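Side-chain contacts in elastinolytic metalloprotease (Pseudoalteromonas sp. CF6-2, PDB 6IK4), which probably acts as a zinc-dependent endopeptidase of the M23 family, consistent with an elastase that attacks peptidoglycan: residues Y13-G18 with N45-Q50; R163-C166 with P170-R173. One frame throughout, in Å; residues are numbered along the deposited sequence.

Interaction 1. Residues Y13-G18 with N45-Q50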
loop_
_atom_site.group_PDB
_atom_site.type_symbol
_atom_site.label_atom_id
_atom_site.label_comp_id
_atom_site.label_asym_id
_atom_site.label_seq_id
_atom_site.Cartn_x
_atom_site.Cartn_y
_atom_site.Cartn_z
ATOM N N TYR A 13 -8.263 -11.371 -7.817
ATOM C CA TYR A 13 -6.863 -11.748 -7.689
ATOM C C TYR A 13 -6.408 -11.592 -6.240
ATOM O O TYR A 13 -7.045 -10.901 -5.447
ATOM C CB TYR A 13 -5.986 -10.903 -8.616
ATOM C CG TYR A 13 -6.206 -11.224 -10.075
ATOM C CD1 TYR A 13 -7.380 -10.857 -10.725
ATOM C CD2 TYR A 13 -5.241 -11.914 -10.799
ATOM C CE1 TYR A 13 -7.583 -11.163 -12.054
ATOM C CE2 TYR A 13 -5.432 -12.227 -12.125
ATOM C CZ TYR A 13 -6.604 -11.849 -12.748
ATOM O OH TYR A 13 -6.797 -12.163 -14.078
ATOM N N TYR A 14 -5.302 -12.259 -5.890
ATOM C CA TYR A 14 -4.735 -12.100 -4.552
ATOM C C TYR A 14 -3.277 -11.672 -4.637
ATOM O O TYR A 14 -2.545 -12.095 -5.537
ATOM C CB TYR A 14 -4.840 -13.382 -3.729
ATOM C CG TYR A 14 -3.938 -14.500 -4.219
ATOM C CD1 TYR A 14 -2.615 -14.605 -3.781
ATOM C CD2 TYR A 14 -4.405 -15.450 -5.123
ATOM C CE1 TYR A 14 -1.783 -15.629 -4.233
ATOM C CE2 TYR A 14 -3.581 -16.475 -5.576
ATOM C CZ TYR A 14 -2.276 -16.558 -5.121
ATOM O OH TYR A 14 -1.454 -17.564 -5.569
ATOM N N TRP A 15 -2.884 -10.784 -3.725
ATOM C CA TRP A 15 -1.498 -10.519 -3.376
ATOM C C TRP A 15 -1.321 -10.908 -1.910
ATOM O O TRP A 15 -2.222 -11.498 -1.294
ATOM C CB TRP A 15 -1.126 -9.052 -3.595
ATOM C CG TRP A 15 -1.031 -8.564 -5.019
ATOM C CD1 TRP A 15 -1.541 -9.149 -6.144
ATOM C CD2 TRP A 15 -0.387 -7.357 -5.447
ATOM N NE1 TRP A 15 -1.255 -8.369 -7.255
ATOM C CE2 TRP A 15 -0.544 -7.268 -6.849
ATOM C CE3 TRP A 15 0.306 -6.344 -4.776
ATOM C CZ2 TRP A 15 -0.029 -6.207 -7.589
ATOM C CZ3 TRP A 15 0.812 -5.285 -5.509
ATOM C CH2 TRP A 15 0.647 -5.228 -6.907
ATOM N N TYR A 16 -0.159 -10.564 -1.351
ATOM C CA TYR A 16 0.166 -10.823 0.047
ATOM C C TYR A 16 0.454 -9.514 0.761
ATOM O O TYR A 16 1.026 -8.591 0.179
ATOM C CB TYR A 16 1.396 -11.714 0.198
ATOM C CG TYR A 16 1.300 -13.030 -0.524
ATOM C CD1 TYR A 16 0.711 -14.135 0.085
ATOM C CD2 TYR A 16 1.828 -13.181 -1.797
ATOM C CE1 TYR A 16 0.634 -15.360 -0.578
ATOM C CE2 TYR A 16 1.763 -14.403 -2.462
ATOM C CZ TYR A 16 1.165 -15.478 -1.850
ATOM O OH TYR A 16 1.103 -16.687 -2.510
ATOM N N SER A 17 0.093 -9.457 2.043
ATOM C CA SER A 17 0.396 -8.310 2.881
ATOM C C SER A 17 1.173 -8.751 4.110
ATOM O O SER A 17 0.920 -9.826 4.666
ATOM C CB SER A 17 -0.879 -7.579 3.336
ATOM O OG SER A 17 -0.548 -6.453 4.151
ATOM N N GLY A 18 2.100 -7.898 4.545
ATOM C CA GLY A 18 2.691 -8.008 5.861
ATOM C C GLY A 18 1.859 -7.277 6.893
ATOM O O GLY A 18 0.755 -6.801 6.621
ATOM N N ASN A 45 9.758 -10.232 -12.425
ATOM C CA ASN A 45 8.758 -9.513 -13.212
ATOM C C ASN A 45 7.715 -8.932 -12.253
ATOM O O ASN A 45 6.627 -9.480 -12.052
ATOM C CB ASN A 45 8.151 -10.460 -14.241
ATOM C CG ASN A 45 7.018 -9.843 -15.018
ATOM O OD1 ASN A 45 7.089 -8.687 -15.445
ATOM N ND2 ASN A 45 5.953 -10.620 -15.216
ATOM N N THR A 46 8.063 -7.795 -11.645
ATOM C CA THR A 46 7.189 -7.193 -10.635
ATOM C C THR A 46 5.944 -6.573 -11.275
ATOM O O THR A 46 5.994 -6.085 -12.408
ATOM C CB THR A 46 7.944 -6.137 -9.836
ATOM O OG1 THR A 46 8.590 -5.216 -10.727
ATOM C CG2 THR A 46 8.977 -6.789 -8.923
ATOM N N PRO A 47 4.811 -6.576 -10.566
ATOM C CA PRO A 47 3.544 -6.163 -11.178
ATOM C C PRO A 47 3.348 -4.654 -11.155
ATOM O O PRO A 47 4.058 -3.909 -10.478
ATOM C CB PRO A 47 2.496 -6.846 -10.294
ATOM C CG PRO A 47 3.149 -6.835 -8.933
ATOM C CD PRO A 47 4.603 -7.149 -9.223
ATOM N N TRP A 48 2.334 -4.220 -11.903
ATOM C CA TRP A 48 1.852 -2.852 -11.816
ATOM C C TRP A 48 0.923 -2.710 -10.616
ATOM O O TRP A 48 0.228 -3.660 -10.225
ATOM C CB TRP A 48 1.127 -2.450 -13.106
ATOM C CG TRP A 48 2.055 -2.443 -14.298
ATOM C CD1 TRP A 48 2.429 -3.520 -15.047
ATOM C CD2 TRP A 48 2.752 -1.314 -14.843
ATOM N NE1 TRP A 48 3.313 -3.133 -16.030
ATOM C CE2 TRP A 48 3.526 -1.783 -15.928
ATOM C CE3 TRP A 48 2.798 0.047 -14.518
ATOM C CZ2 TRP A 48 4.332 -0.935 -16.696
ATOM C CZ3 TRP A 48 3.610 0.891 -15.282
ATOM C CH2 TRP A 48 4.359 0.394 -16.360
ATOM N N VAL A 49 0.928 -1.512 -10.030
ATOM C CA VAL A 49 0.165 -1.187 -8.824
ATOM C C VAL A 49 -0.973 -0.260 -9.230
ATOM O O VAL A 49 -0.741 0.736 -9.928
ATOM C CB VAL A 49 1.064 -0.523 -7.763
ATOM C CG1 VAL A 49 0.279 -0.209 -6.491
ATOM C CG2 VAL A 49 2.262 -1.417 -7.420
ATOM N N GLN A 50 -2.197 -0.579 -8.801
ATOM C CA GLN A 50 -3.377 0.210 -9.142
ATOM C C GLN A 50 -3.679 1.228 -8.045
ATOM O O GLN A 50 -3.491 0.955 -6.858
ATOM C CB GLN A 50 -4.606 -0.687 -9.331
ATOM C CG GLN A 50 -4.472 -1.692 -10.473
ATOM C CD GLN A 50 -5.601 -2.697 -10.500
ATOM O OE1 GLN A 50 -6.659 -2.488 -9.895
ATOM N NE2 GLN A 50 -5.384 -3.804 -11.205
#

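Interaction 2. Residues R163-C166 with P170-R173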
loop_
_atom_site.group_PDB
_atom_site.type_symbol
_atom_site.label_atom_id
_atom_site.label_comp_id
_atom_site.label_asym_id
_atom_site.label_seq_id
_atom_site.Cartn_x
_atom_site.Cartn_y
_atom_site.Cartn_z
ATOM N N ARG A 163 -14.577 -13.487 8.522
ATOM C CA ARG A 163 -13.428 -14.379 8.391
ATOM C C ARG A 163 -12.141 -13.566 8.296
ATOM O O ARG A 163 -12.120 -12.486 7.701
ATOM C CB ARG A 163 -13.596 -15.285 7.172
ATOM C CG ARG A 163 -14.812 -16.233 7.281
ATOM C CD ARG A 163 -14.490 -17.543 8.037
ATOM N NE ARG A 163 -13.977 -17.343 9.398
ATOM C CZ ARG A 163 -14.717 -17.414 10.504
ATOM N NH1 ARG A 163 -16.016 -17.686 10.425
ATOM N NH2 ARG A 163 -14.156 -17.215 11.693
ATOM N N ARG A 164 -11.061 -14.083 8.882
ATOM C CA ARG A 164 -9.801 -13.354 8.934
ATOM C C ARG A 164 -8.856 -13.850 7.857
ATOM O O ARG A 164 -8.771 -15.053 7.596
ATOM C CB ARG A 164 -9.111 -13.499 10.292
ATOM C CG ARG A 164 -9.913 -12.984 11.452
ATOM C CD ARG A 164 -9.099 -13.046 12.734
ATOM N NE ARG A 164 -9.913 -12.657 13.878
ATOM C CZ ARG A 164 -9.490 -12.668 15.135
ATOM N NH1 ARG A 164 -8.250 -13.053 15.418
ATOM N NH2 ARG A 164 -10.308 -12.298 16.106
ATOM N N THR A 165 -8.145 -12.917 7.241
ATOM C CA THR A 165 -6.990 -13.226 6.411
ATOM C C THR A 165 -5.756 -12.674 7.104
ATOM O O THR A 165 -5.725 -11.494 7.459
ATOM C CB THR A 165 -7.149 -12.625 5.009
ATOM O OG1 THR A 165 -8.291 -13.207 4.370
ATOM C CG2 THR A 165 -5.912 -12.885 4.147
ATOM N N CYS A 166 -4.760 -13.525 7.333
ATOM C CA CYS A 166 -3.580 -13.095 8.064
ATOM C C CYS A 166 -2.528 -12.528 7.118
ATOM O O CYS A 166 -2.611 -12.656 5.889
ATOM C CB CYS A 166 -2.973 -14.253 8.853
ATOM S SG CYS A 166 -4.161 -15.293 9.718
ATOM N N PRO A 170 -2.823 -15.497 1.017
ATOM C CA PRO A 170 -3.516 -14.894 -0.126
ATOM C C PRO A 170 -4.634 -13.966 0.316
ATOM O O PRO A 170 -5.584 -14.375 0.994
ATOM C CB PRO A 170 -4.060 -16.111 -0.884
ATOM C CG PRO A 170 -3.107 -17.213 -0.531
ATOM C CD PRO A 170 -2.727 -16.965 0.891
ATOM N N LEU A 171 -4.506 -12.705 -0.057
ATOM C CA LEU A 171 -5.487 -11.671 0.258
ATOM C C LEU A 171 -6.239 -11.339 -1.027
ATOM O O LEU A 171 -5.730 -10.601 -1.874
ATOM C CB LEU A 171 -4.786 -10.443 0.840
ATOM C CG LEU A 171 -5.687 -9.272 1.266
ATOM C CD1 LEU A 171 -6.651 -9.695 2.366
ATOM C CD2 LEU A 171 -4.824 -8.086 1.711
ATOM N N TYR A 172 -7.450 -11.890 -1.169
ATOM C CA TYR A 172 -8.228 -11.732 -2.391
ATOM C C TYR A 172 -8.982 -10.416 -2.387
ATOM O O TYR A 172 -9.636 -10.070 -1.398
ATOM C CB TYR A 172 -9.240 -12.868 -2.547
ATOM C CG TYR A 172 -8.641 -14.148 -3.036
ATOM C CD1 TYR A 172 -8.106 -15.071 -2.147
ATOM C CD2 TYR A 172 -8.606 -14.440 -4.393
ATOM C CE1 TYR A 172 -7.552 -16.253 -2.597
ATOM C CE2 TYR A 172 -8.044 -15.611 -4.849
ATOM C CZ TYR A 172 -7.528 -16.514 -3.950
ATOM O OH TYR A 172 -6.975 -17.682 -4.414
ATOM N N ARG A 173 -8.935 -9.709 -3.505
ATOM C CA ARG A 173 -9.850 -8.598 -3.643
ATOM C C ARG A 173 -11.218 -9.154 -4.023
ATOM O O ARG A 173 -12.175 -8.939 -3.277
ATOM C CB ARG A 173 -9.374 -7.588 -4.666
ATOM C CG ARG A 173 -10.358 -6.409 -4.757
ATOM C CD ARG A 173 -9.880 -5.342 -5.706
ATOM N NE ARG A 173 -10.915 -4.343 -5.972
ATOM C CZ ARG A 173 -10.831 -3.453 -6.954
ATOM N NH1 ARG A 173 -9.771 -3.473 -7.748
ATOM N NH2 ARG A 173 -11.805 -2.564 -7.150
HETATM O O HOH W 1 -8.475 -13.254 1.223
#

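Interaction 1. Residues Y13-G18 with N45-Q50
Trp-15 reaches across to Pro-47, Trp-48 and Val-49 with the far end of its indole. The backbones stay well apart: the nearest CA atoms, those of Trp-15 and Pro-47, are 10.3 Å from each other. The side chain fills that distance. Its CG stands anti to the carbonyl carbon (chi1 -70°), and the six-membered ring ends up leading. CZ2 meets CG of Pro-47 at 3.5 Å, and CH2 of Trp-15 lies 3.6 Å from the same CG. The pyrrolidine and the indole meet at a slant. CB of Pro-47 adds a looser touch, 3.8 Å from CZ2 of Trp-15.

Two other groups come to the edge of the ring, near its plane. One is the backbone oxygen of Trp-48, 3.7 Å from CZ2 of Trp-15. The other is Val-49 CG2, 4.2 Å from Trp-15 CH2. That methyl is the branch anti to the carbonyl carbon of Val-49. The CB of Trp-48 points away, and its backbone oxygen makes the touch.

Trp-9 stacks on the Trp-15 ring, and Phe-35 and Asn-37 also touch it. On the other segment, Val-49 packs on Tyr-77 and Met-80. A leucine in place of Trp-15 would probably leave Pro-47 CG and Val-49 CG2 without their partner, open a gap between the strands and deprive Trp-9 of its stacking mate.

The contact lies away from the metal: the side chain of Trp-15 is about 12 Å from the bound zinc ion. Strands 14-17 and 48-50 both belong to the large antiparallel sheet of the M23 peptidase domain but do not pair; Trp-15 joins these two parts of it. The contact is van der Waals in kind, and the oxygen of Trp-48 is simply packed beside the ring edge. It therefore depends on shape and fit rather than on directed bonds.

Interaction 2. Residues R163-C166 with P170-R173
The methyl group of Thr-165 packs against Pro-170 and Leu-171. Its CG2 lies 3.5 Å from the backbone oxygen of Pro-170. The same methyl is 3.7 Å from Leu-171 CD1, and CB of Thr-165 follows at 4.0 Å from that CD1. Both side chains reach the meeting point by their torsions. CG2 of Thr-165 stands anti to its backbone N, which leaves OG1 beside that N (chi1 -62°). Leu-171 also has its CG anti to the backbone N (chi1 -178°), and the second torsion swings CD1 over to the threonine. Tyr-140, on strand 140-143, touches both Thr-165 and Leu-171 and adds to this apolar patch.

The other side is wetter. Here OG1 of Thr-165 does not bond directly to the facing strand. A water bridges the two instead. It lies 3.2 Å from Thr-165 OG1, donates to Pro-170 O at 3.1 Å and accepts from Tyr-172 N at 2.9 Å. The two backbone atoms of the second segment are thus held by one solvent molecule, which also lies in plane at the edge of the Tyr-172 ring. Tyr-172 is exposed, as is Pro-170, whose CB points away from the threonine segment. The carbonyl of Pro-170, not its ring, makes the contact.

The two strands belong to different sheets. Strand 163-165 is an edge strand of a four-stranded antiparallel sheet, paired with 157-160. Strand 171-172 pairs with 14-17 in the large sheet of the peptidase. Cys-166 is joined to Cys-153 by a disulfide just beyond Thr-165. The arrangement is a short connection between two antiparallel sheets near the C terminus, with a water bridging strands that make no direct backbone bonds to each other.

From the N terminus the chain first forms strand 14-17. Interaction 1 then closes a loop of 26 residues, which holds strand 32-36 and the zinc ligands His-21 and Asp-34. Interaction 2 comes much later and closes a turn of just three residues near the C terminus. The two are in series and neither encloses the other. They still meet in space, because strands 14-17 and 171-172 are antiparallel neighbours: Trp-15 O lies 2.9 Å from Leu-171 N, a probable hydrogen bond. Through this pair, strand 48-50 is linked by way of 14-17 and 171-172 to the small C-terminal sheet at 163-165.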